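Local coordinates for protein alpha-11 giardin (PDB 2II2) that binds calcium and, as an annexin, probably phosphatidylserine-containing membranes, and may help the parasite attach to the intestinal mucosa, at residues N62-G72 with N294-F305; D93-I103 with E254-F263. One frame throughout, in Å; residues are numbered along the deposited sequence.

Interaction 1 of 2, residues N62-G72 with N294-F305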
loop_
_atom_site.group_PDB
_atom_site.type_symbol
_atom_site.label_atom_id
_atom_site.label_comp_id
_atom_site.label_asym_id
_atom_site.label_seq_id
_atom_site.Cartn_x
_atom_site.Cartn_y
_atom_site.Cartn_z
ATOM N N ASN A 62 -3.516 19.427 -7.625
ATOM C CA ASN A 62 -3.121 18.490 -6.585
ATOM C C ASN A 62 -4.322 17.794 -5.943
ATOM O O ASN A 62 -5.440 18.346 -5.896
ATOM C CB ASN A 62 -2.265 19.197 -5.532
ATOM C CG ASN A 62 -3.097 20.007 -4.549
ATOM O OD1 ASN A 62 -3.576 19.471 -3.543
ATOM N ND2 ASN A 62 -3.262 21.308 -4.812
ATOM N N GLY A 63 -4.090 16.557 -5.497
ATOM C CA GLY A 63 -5.172 15.758 -4.941
ATOM C C GLY A 63 -4.978 14.306 -5.277
ATOM O O GLY A 63 -3.924 13.919 -5.783
ATOM N N PRO A 64 -5.979 13.468 -5.000
ATOM C CA PRO A 64 -5.837 12.032 -5.225
ATOM C C PRO A 64 -5.685 11.607 -6.686
ATOM O O PRO A 64 -5.015 10.608 -6.955
ATOM C CB PRO A 64 -7.090 11.428 -4.552
ATOM C CG PRO A 64 -8.065 12.531 -4.506
ATOM C CD PRO A 64 -7.259 13.809 -4.358
ATOM N N TYR A 65 -6.320 12.320 -7.617
ATOM C CA TYR A 65 -6.093 12.031 -9.026
ATOM C C TYR A 65 -4.605 12.273 -9.386
ATOM O O TYR A 65 -3.951 11.429 -9.981
ATOM C CB TYR A 65 -7.053 12.834 -9.926
ATOM C CG TYR A 65 -6.759 12.616 -11.395
ATOM C CD1 TYR A 65 -7.368 11.589 -12.127
ATOM C CD2 TYR A 65 -5.806 13.386 -12.034
ATOM C CE1 TYR A 65 -7.058 11.370 -13.446
ATOM C CE2 TYR A 65 -5.492 13.183 -13.362
ATOM C CZ TYR A 65 -6.113 12.171 -14.073
ATOM O OH TYR A 65 -5.799 11.952 -15.385
ATOM N N GLU A 66 -4.065 13.429 -8.975
ATOM C CA GLU A 66 -2.644 13.671 -9.216
ATOM C C GLU A 66 -1.792 12.581 -8.545
ATOM O O GLU A 66 -0.840 12.093 -9.141
ATOM C CB GLU A 66 -2.210 15.027 -8.637
ATOM C CG GLU A 66 -0.810 15.470 -9.099
ATOM C CD GLU A 66 -0.119 16.421 -8.142
ATOM O OE1 GLU A 66 0.316 15.955 -7.045
ATOM O OE2 GLU A 66 -0.015 17.619 -8.477
ATOM N N ASP A 67 -2.129 12.217 -7.306
ATOM C CA ASP A 67 -1.356 11.239 -6.550
ATOM C C ASP A 67 -1.282 9.906 -7.282
ATOM O O ASP A 67 -0.226 9.322 -7.385
ATOM C CB ASP A 67 -1.987 10.943 -5.187
ATOM C CG ASP A 67 -1.802 12.035 -4.171
ATOM O OD1 ASP A 67 -0.988 12.955 -4.385
ATOM O OD2 ASP A 67 -2.503 11.957 -3.134
ATOM N N VAL A 68 -2.432 9.396 -7.736
ATOM C CA VAL A 68 -2.430 8.077 -8.366
ATOM C C VAL A 68 -1.625 8.100 -9.660
ATOM O O VAL A 68 -0.905 7.152 -9.995
ATOM C CB VAL A 68 -3.866 7.504 -8.551
ATOM C CG1 VAL A 68 -4.620 8.183 -9.681
ATOM C CG2 VAL A 68 -3.770 6.004 -8.803
ATOM N N MET A 69 -1.712 9.202 -10.391
ATOM C CA MET A 69 -0.950 9.342 -11.629
ATOM C C MET A 69 0.557 9.491 -11.378
ATOM O O MET A 69 1.399 8.847 -12.058
ATOM C CB MET A 69 -1.476 10.531 -12.438
ATOM C CG MET A 69 -2.711 10.257 -13.230
ATOM S SD MET A 69 -2.309 9.081 -14.547
ATOM C CE MET A 69 -3.926 8.743 -15.249
ATOM N N ALA A 70 0.914 10.342 -10.410
ATOM C CA ALA A 70 2.323 10.553 -10.107
ATOM C C ALA A 70 2.997 9.320 -9.539
ATOM O O ALA A 70 4.152 9.054 -9.859
ATOM C CB ALA A 70 2.521 11.744 -9.182
ATOM N N LEU A 71 2.271 8.584 -8.690
ATOM C CA LEU A 71 2.809 7.339 -8.175
ATOM C C LEU A 71 2.838 6.257 -9.252
ATOM O O LEU A 71 3.857 5.571 -9.423
ATOM C CB LEU A 71 1.998 6.861 -6.964
ATOM C CG LEU A 71 2.109 7.677 -5.675
ATOM C CD1 LEU A 71 1.147 7.122 -4.639
ATOM C CD2 LEU A 71 3.551 7.721 -5.113
ATOM N N GLY A 72 1.739 6.130 -9.993
ATOM C CA GLY A 72 1.625 5.079 -11.000
ATOM C C GLY A 72 2.631 5.242 -12.143
ATOM O O GLY A 72 3.141 4.249 -12.660
ATOM N N ASN A 294 -10.663 17.597 -7.696
ATOM C CA ASN A 294 -9.455 16.769 -7.599
ATOM C C ASN A 294 -9.748 15.303 -7.360
ATOM O O ASN A 294 -8.813 14.501 -7.212
ATOM C CB ASN A 294 -8.441 17.301 -6.581
ATOM C CG ASN A 294 -8.906 17.188 -5.142
ATOM O OD1 ASN A 294 -9.984 16.657 -4.837
ATOM N ND2 ASN A 294 -8.075 17.706 -4.223
ATOM N N LYS A 295 -11.042 14.970 -7.326
ATOM C CA LYS A 295 -11.488 13.582 -7.168
ATOM C C LYS A 295 -12.307 13.054 -8.320
ATOM O O LYS A 295 -12.448 11.842 -8.453
ATOM C CB LYS A 295 -12.291 13.414 -5.873
ATOM C CG LYS A 295 -11.433 13.597 -4.644
ATOM C CD LYS A 295 -12.254 13.609 -3.387
ATOM C CE LYS A 295 -11.443 14.027 -2.162
ATOM N NZ LYS A 295 -10.984 15.449 -2.291
ATOM N N VAL A 296 -12.895 13.940 -9.129
ATOM C CA VAL A 296 -13.909 13.503 -10.091
ATOM C C VAL A 296 -13.416 12.424 -11.067
ATOM O O VAL A 296 -14.194 11.526 -11.435
ATOM C CB VAL A 296 -14.542 14.688 -10.833
ATOM C CG1 VAL A 296 -13.532 15.379 -11.708
ATOM C CG2 VAL A 296 -15.734 14.217 -11.660
ATOM N N ASN A 297 -12.146 12.504 -11.474
ATOM C CA ASN A 297 -11.597 11.526 -12.407
ATOM C C ASN A 297 -10.822 10.389 -11.769
ATOM O O ASN A 297 -10.265 9.536 -12.471
ATOM C CB ASN A 297 -10.762 12.218 -13.485
ATOM C CG ASN A 297 -11.624 13.116 -14.345
ATOM O OD1 ASN A 297 -12.563 12.645 -14.985
ATOM N ND2 ASN A 297 -11.316 14.391 -14.374
ATOM N N PHE A 298 -10.775 10.362 -10.437
ATOM C CA PHE A 298 -10.044 9.316 -9.729
ATOM C C PHE A 298 -10.602 7.934 -10.036
ATOM O O PHE A 298 -9.831 6.997 -10.270
ATOM C CB PHE A 298 -10.045 9.536 -8.202
ATOM C CG PHE A 298 -9.406 8.384 -7.485
ATOM C CD1 PHE A 298 -8.018 8.179 -7.568
ATOM C CD2 PHE A 298 -10.172 7.426 -6.848
ATOM C CE1 PHE A 298 -7.428 7.087 -6.991
ATOM C CE2 PHE A 298 -9.575 6.305 -6.262
ATOM C CZ PHE A 298 -8.207 6.142 -6.357
ATOM N N ARG A 299 -11.932 7.781 -10.006
ATOM C CA ARG A 299 -12.533 6.463 -10.261
ATOM C C ARG A 299 -12.037 5.849 -11.569
ATOM O O ARG A 299 -11.668 4.667 -11.619
ATOM C CB ARG A 299 -14.059 6.596 -10.247
ATOM C CG ARG A 299 -14.870 5.364 -10.625
ATOM C CD ARG A 299 -16.358 5.728 -10.688
ATOM N NE ARG A 299 -16.670 6.540 -11.861
ATOM C CZ ARG A 299 -16.909 7.846 -11.838
ATOM N NH1 ARG A 299 -16.909 8.521 -10.689
ATOM N NH2 ARG A 299 -17.181 8.495 -12.970
ATOM N N ASP A 300 -12.051 6.642 -12.632
ATOM C CA ASP A 300 -11.620 6.149 -13.918
ATOM C C ASP A 300 -10.130 5.829 -13.966
ATOM O O ASP A 300 -9.725 4.824 -14.557
ATOM C CB ASP A 300 -11.998 7.146 -15.009
ATOM C CG ASP A 300 -13.496 7.159 -15.281
ATOM O OD1 ASP A 300 -14.165 6.114 -15.116
ATOM O OD2 ASP A 300 -14.017 8.227 -15.648
ATOM N N ALA A 301 -9.323 6.649 -13.307
ATOM C CA ALA A 301 -7.905 6.340 -13.194
ATOM C C ALA A 301 -7.689 5.025 -12.457
ATOM O O ALA A 301 -6.843 4.220 -12.855
ATOM C CB ALA A 301 -7.171 7.463 -12.485
ATOM N N CYS A 302 -8.418 4.852 -11.362
ATOM C CA CYS A 302 -8.304 3.671 -10.521
ATOM C C CYS A 302 -8.683 2.416 -11.310
ATOM O O CYS A 302 -7.953 1.426 -11.305
ATOM C CB CYS A 302 -9.199 3.861 -9.299
ATOM S SG CYS A 302 -9.095 2.526 -8.086
ATOM N N LEU A 303 -9.831 2.441 -11.990
ATOM C CA LEU A 303 -10.225 1.302 -12.826
ATOM C C LEU A 303 -9.171 0.961 -13.891
ATOM O O LEU A 303 -8.837 -0.210 -14.143
ATOM C CB LEU A 303 -11.575 1.571 -13.472
ATOM C CG LEU A 303 -12.783 1.620 -12.538
ATOM C CD1 LEU A 303 -13.958 2.187 -13.318
ATOM C CD2 LEU A 303 -13.156 0.262 -11.918
ATOM N N MET A 304 -8.654 2.007 -14.534
ATOM C CA MET A 304 -7.618 1.811 -15.535
ATOM C C MET A 304 -6.395 1.144 -14.933
ATOM O O MET A 304 -5.882 0.178 -15.525
ATOM C CB MET A 304 -7.289 3.141 -16.234
ATOM C CG MET A 304 -6.193 3.078 -17.284
ATOM S SD MET A 304 -4.500 3.101 -16.631
ATOM C CE MET A 304 -4.470 4.716 -15.823
ATOM N N PHE A 305 -5.896 1.646 -13.811
ATOM C CA PHE A 305 -4.680 1.071 -13.269
ATOM C C PHE A 305 -4.864 -0.387 -12.826
ATOM O O PHE A 305 -3.915 -1.180 -12.900
ATOM C CB PHE A 305 -4.126 1.913 -12.122
ATOM C CG PHE A 305 -3.283 3.084 -12.547
ATOM C CD1 PHE A 305 -3.616 4.387 -12.155
ATOM C CD2 PHE A 305 -2.112 2.890 -13.271
ATOM C CE1 PHE A 305 -2.824 5.467 -12.537
ATOM C CE2 PHE A 305 -1.309 3.958 -13.677
ATOM C CZ PHE A 305 -1.667 5.268 -13.288
HETATM O O HOH W 1 -5.878 15.554 -7.981
#
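V68 forms the tight middle of this contact, where two neighbouring helices, 64-72 and 298-305, run nearly parallel at 23°. Its two methyls part company: CG2, set anti to the backbone N, reaches the F305 ring at CD1 (3.7 Å), while CG1 lies 3.9 Å from A301 CB. The V68 CB side also meets the edge of the F298 ring. The next residue, M69, adds an oblique Met-aromatic contact, its SD 4.1 Å from F305 CZ; a turn after V68, G72 lets the same ring come against bare backbone. Y65 turns the edge of its ring to the backbone O of N297. P64 closes the packing at the helix start, its CG 3.5 Å from K295 CG.

Beyond it the contact turns polar and opens at N62, whose carbonyl O accepts from N294 ND2 at 3.2 Å; the donor lies in the carbonyl plane, on a lone pair. A weak bond runs from Y65 N to N294 O, and water 1, which accepts from E66 N, may donate to that same oxygen. K295 NZ holds N294 OD1 and is itself paired with E292 and D250. G63 is the N-cap of a helix carrying E66, which together with I60 belongs to a calcium site of this annexin, empty here.

Interaction 2 of 2, residues D93-I103 with E254-F263; sequences DFRAIHDVVLI and EQAARITGLF
A buried salt bridge between two nearly parallel helices, flanked by water at one end and by an aromatic contact at the other, joins 94-102 to 254-263 close to the centre of the chain. The segment axes stand 10.9 Å apart at 16°, a spacing that long side chains have to bridge. R258 does most of this. Its CG is anti to the backbone N (chi1 176°) and the chain bends at chi3, which brings the guanidinium side-on to D99. R258 NE, at 2.7 Å, and R258 NH2, at 2.9 Å, both donate to the single oxygen D99 OD2. That oxygen lies in the guanidinium plane, although the NH2 bond arrives from above the carboxylate plane. A96 CA sits over one face of the guanidinium, 3.5 Å above its centre. With its other oxygen, OD1, D99 pairs with R220, so two arginines probably favour the charged carboxylate.

Toward the helix starts, water takes over. D93, the N-cap of its helix, accepts from water 2, which R258 NH1 also holds, and from water 3, which donates to E254 OE2 as well; the latter water separates two carboxylates of like charge. Water 4 similarly joins R95 NE to Q255 OE1, while R95 CD packs 3.4 Å from Q255 NE2.

At the far end the contact becomes apolar. I103 CG2 lies over one face of the F263 ring in a CH-pi contact, 4.2 Å from the centroid, and the ring edge meets D99 O. V100 CG2 touches L262 CD1 beside them.

Helix 216-230 packs against D99 and I103, helix 76-89 against V100 and R258, and helix 298-306 against A256 and T260 of the second segment.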
loop_
_atom_site.group_PDB
_atom_site.type_symbol
_atom_site.label_atom_id
_atom_site.label_comp_id
_atom_site.label_asym_id
_atom_site.label_seq_id
_atom_site.Cartn_x
_atom_site.Cartn_y
_atom_site.Cartn_z
ATOM N N ASP A 93 2.203 9.068 9.434
ATOM C CA ASP A 93 1.040 8.408 8.835
ATOM C C ASP A 93 1.387 6.925 8.768
ATOM O O ASP A 93 2.048 6.432 7.814
ATOM C CB ASP A 93 0.789 8.949 7.430
ATOM C CG ASP A 93 -0.378 8.276 6.727
ATOM O OD1 ASP A 93 -0.895 7.286 7.276
ATOM O OD2 ASP A 93 -0.767 8.719 5.633
ATOM N N PHE A 94 1.016 6.196 9.821
ATOM C CA PHE A 94 1.320 4.784 9.855
ATOM C C PHE A 94 0.650 4.020 8.722
ATOM O O PHE A 94 1.183 2.991 8.282
ATOM C CB PHE A 94 0.936 4.159 11.198
ATOM C CG PHE A 94 1.895 4.482 12.297
ATOM C CD1 PHE A 94 1.468 5.200 13.396
ATOM C CD2 PHE A 94 3.223 4.074 12.242
ATOM C CE1 PHE A 94 2.347 5.497 14.454
ATOM C CE2 PHE A 94 4.114 4.376 13.292
ATOM C CZ PHE A 94 3.668 5.083 14.392
ATOM N N ARG A 95 -0.520 4.464 8.269
ATOM C CA ARG A 95 -1.170 3.711 7.192
ATOM C C ARG A 95 -0.231 3.639 5.973
ATOM O O ARG A 95 -0.070 2.586 5.365
ATOM C CB ARG A 95 -2.498 4.334 6.786
ATOM C CG ARG A 95 -3.568 4.252 7.841
ATOM C CD ARG A 95 -4.892 4.730 7.273
ATOM N NE ARG A 95 -5.993 4.494 8.194
ATOM C CZ ARG A 95 -6.281 5.257 9.248
ATOM N NH1 ARG A 95 -5.569 6.348 9.514
ATOM N NH2 ARG A 95 -7.305 4.946 10.042
ATOM N N ALA A 96 0.376 4.782 5.647
ATOM C CA ALA A 96 1.243 4.877 4.475
ATOM C C ALA A 96 2.559 4.116 4.694
ATOM O O ALA A 96 3.054 3.417 3.798
ATOM C CB ALA A 96 1.528 6.324 4.121
ATOM N N ILE A 97 3.156 4.251 5.888
ATOM C CA ILE A 97 4.393 3.507 6.164
ATOM C C ILE A 97 4.134 2.002 6.093
ATOM O O ILE A 97 4.910 1.252 5.493
ATOM C CB ILE A 97 4.994 3.893 7.551
ATOM C CG1 ILE A 97 5.270 5.406 7.626
ATOM C CG2 ILE A 97 6.262 3.096 7.781
ATOM C CD1 ILE A 97 5.472 5.926 9.052
ATOM N N HIS A 98 3.039 1.566 6.695
ATOM C CA HIS A 98 2.681 0.165 6.688
ATOM C C HIS A 98 2.504 -0.371 5.281
ATOM O O HIS A 98 2.980 -1.459 4.942
ATOM C CB HIS A 98 1.393 -0.062 7.480
ATOM C CG HIS A 98 1.569 0.057 8.952
ATOM N ND1 HIS A 98 0.494 0.172 9.800
ATOM C CD2 HIS A 98 2.678 0.103 9.727
ATOM C CE1 HIS A 98 0.937 0.283 11.039
ATOM N NE2 HIS A 98 2.259 0.216 11.025
ATOM N N ASP A 99 1.794 0.382 4.445
ATOM C CA ASP A 99 1.590 -0.068 3.058
ATOM C C ASP A 99 2.947 -0.384 2.403
ATOM O O ASP A 99 3.138 -1.396 1.701
ATOM C CB ASP A 99 0.865 0.998 2.220
ATOM C CG ASP A 99 -0.587 1.189 2.610
ATOM O OD1 ASP A 99 -1.118 0.371 3.375
ATOM O OD2 ASP A 99 -1.231 2.168 2.160
ATOM N N VAL A 100 3.902 0.507 2.613
ATOM C CA VAL A 100 5.208 0.370 2.021
ATOM C C VAL A 100 6.036 -0.774 2.581
ATOM O O VAL A 100 6.635 -1.501 1.799
ATOM C CB VAL A 100 6.004 1.684 2.099
ATOM C CG1 VAL A 100 7.469 1.476 1.721
ATOM C CG2 VAL A 100 5.352 2.721 1.199
ATOM N N VAL A 101 6.119 -0.890 3.912
ATOM C CA VAL A 101 7.042 -1.850 4.500
ATOM C C VAL A 101 6.429 -3.205 4.780
ATOM O O VAL A 101 7.176 -4.188 4.881
ATOM C CB VAL A 101 7.771 -1.310 5.781
ATOM C CG1 VAL A 101 8.466 0.041 5.460
ATOM C CG2 VAL A 101 6.856 -1.189 6.991
ATOM N N LEU A 102 5.107 -3.277 4.924
ATOM C CA LEU A 102 4.462 -4.559 5.180
ATOM C C LEU A 102 4.186 -5.333 3.895
ATOM O O LEU A 102 4.199 -6.556 3.895
ATOM C CB LEU A 102 3.174 -4.378 5.992
ATOM C CG LEU A 102 3.326 -3.720 7.380
ATOM C CD1 LEU A 102 2.011 -3.705 8.065
ATOM C CD2 LEU A 102 4.356 -4.434 8.258
ATOM N N ILE A 103 3.935 -4.634 2.807
ATOM C CA ILE A 103 3.625 -5.291 1.549
ATOM C C ILE A 103 4.879 -5.280 0.685
ATOM O O ILE A 103 5.011 -4.506 -0.276
ATOM C CB ILE A 103 2.401 -4.655 0.852
ATOM C CG1 ILE A 103 1.233 -4.553 1.860
ATOM C CG2 ILE A 103 1.985 -5.501 -0.333
ATOM C CD1 ILE A 103 0.001 -3.924 1.269
ATOM N N GLU A 254 -7.278 9.328 -0.744
ATOM C CA GLU A 254 -5.833 9.336 -0.539
ATOM C C GLU A 254 -5.269 7.923 -0.446
ATOM O O GLU A 254 -4.269 7.582 -1.095
ATOM C CB GLU A 254 -5.536 10.105 0.740
ATOM C CG GLU A 254 -4.147 10.132 1.214
ATOM C CD GLU A 254 -4.030 10.721 2.612
ATOM O OE1 GLU A 254 -5.008 10.665 3.411
ATOM O OE2 GLU A 254 -2.930 11.223 2.920
ATOM N N GLN A 255 -5.885 7.110 0.396
ATOM C CA GLN A 255 -5.442 5.723 0.589
ATOM C C GLN A 255 -5.609 4.913 -0.693
ATOM O O GLN A 255 -4.677 4.188 -1.131
ATOM C CB GLN A 255 -6.230 5.078 1.723
ATOM C CG GLN A 255 -5.948 5.692 3.068
ATOM C CD GLN A 255 -6.956 5.262 4.098
ATOM O OE1 GLN A 255 -7.488 4.144 4.035
ATOM N NE2 GLN A 255 -7.143 6.090 5.108
ATOM N N ALA A 256 -6.762 5.040 -1.350
ATOM C CA ALA A 256 -6.996 4.275 -2.558
ATOM C C ALA A 256 -5.994 4.660 -3.658
ATOM O O ALA A 256 -5.548 3.811 -4.421
ATOM C CB ALA A 256 -8.416 4.449 -3.020
ATOM N N ALA A 257 -5.678 5.959 -3.754
ATOM C CA ALA A 257 -4.710 6.432 -4.737
ATOM C C ALA A 257 -3.338 5.805 -4.485
ATOM O O ALA A 257 -2.672 5.347 -5.421
ATOM C CB ALA A 257 -4.632 7.949 -4.717
ATOM N N ARG A 258 -2.905 5.783 -3.225
ATOM C CA ARG A 258 -1.599 5.214 -2.910
ATOM C C ARG A 258 -1.518 3.715 -3.168
ATOM O O ARG A 258 -0.561 3.233 -3.778
ATOM C CB ARG A 258 -1.257 5.529 -1.467
ATOM C CG ARG A 258 0.033 4.910 -1.003
ATOM C CD ARG A 258 0.359 5.211 0.454
ATOM N NE ARG A 258 -0.622 4.676 1.392
ATOM C CZ ARG A 258 -1.438 5.403 2.143
ATOM N NH1 ARG A 258 -1.500 6.737 2.044
ATOM N NH2 ARG A 258 -2.220 4.777 2.994
ATOM N N ILE A 259 -2.517 2.987 -2.667
ATOM C CA ILE A 259 -2.570 1.542 -2.836
ATOM C C ILE A 259 -2.579 1.193 -4.325
ATOM O O ILE A 259 -1.855 0.285 -4.771
ATOM C CB ILE A 259 -3.787 0.980 -2.100
ATOM C CG1 ILE A 259 -3.642 1.195 -0.599
ATOM C CG2 ILE A 259 -3.980 -0.492 -2.443
ATOM C CD1 ILE A 259 -4.960 1.163 0.164
ATOM N N THR A 260 -3.404 1.894 -5.099
ATOM C CA THR A 260 -3.443 1.660 -6.536
ATOM C C THR A 260 -2.106 1.977 -7.199
ATOM O O THR A 260 -1.586 1.191 -7.973
ATOM C CB THR A 260 -4.551 2.547 -7.160
ATOM O OG1 THR A 260 -5.821 2.185 -6.603
ATOM C CG2 THR A 260 -4.614 2.396 -8.641
ATOM N N GLY A 261 -1.559 3.157 -6.909
ATOM C CA GLY A 261 -0.314 3.561 -7.535
ATOM C C GLY A 261 0.828 2.601 -7.257
ATOM O O GLY A 261 1.625 2.285 -8.152
ATOM N N LEU A 262 0.931 2.169 -6.006
ATOM C CA LEU A 262 2.009 1.261 -5.628
ATOM C C LEU A 262 1.863 -0.197 -6.120
ATOM O O LEU A 262 2.854 -0.852 -6.465
ATOM C CB LEU A 262 2.208 1.227 -4.114
ATOM C CG LEU A 262 2.664 2.521 -3.434
ATOM C CD1 LEU A 262 2.718 2.337 -1.914
ATOM C CD2 LEU A 262 4.059 2.866 -3.957
ATOM N N PHE A 263 0.617 -0.702 -6.107
ATOM C CA PHE A 263 0.446 -2.148 -6.181
ATOM C C PHE A 263 -0.353 -2.659 -7.367
ATOM O O PHE A 263 -0.490 -3.885 -7.497
ATOM C CB PHE A 263 -0.173 -2.653 -4.889
ATOM C CG PHE A 263 0.605 -2.288 -3.657
ATOM C CD1 PHE A 263 1.951 -2.623 -3.534
ATOM C CD2 PHE A 263 -0.014 -1.595 -2.608
ATOM C CE1 PHE A 263 2.662 -2.271 -2.395
ATOM C CE2 PHE A 263 0.700 -1.262 -1.459
ATOM C CZ PHE A 263 2.030 -1.596 -1.352
HETATM O O HOH W 2 -2.910 7.274 4.455
HETATM O O HOH W 3 -2.370 11.018 5.608
HETATM O O HOH W 4 -7.799 2.788 6.456
#

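Chain order and spatial order differ instructively in this all-helical annexin. Interaction 2 is nested within the loop that interaction 1 closes: 62-72 comes first, then 93-103, 254-263 and finally 294-305. The two centres are nonetheless only 14 Å apart, with interaction 2 about 3 Å from the chain's centre and interaction 1 about 15 Å from it. Helix 249-263 connects them, facing 94-102 with one side while A257 and T260 meet P64, F298, C302 and F305 of interaction 1. Early and late parts of the chain are thereby packed into one continuous core, with the calcium site that includes E66 beside its outer contact.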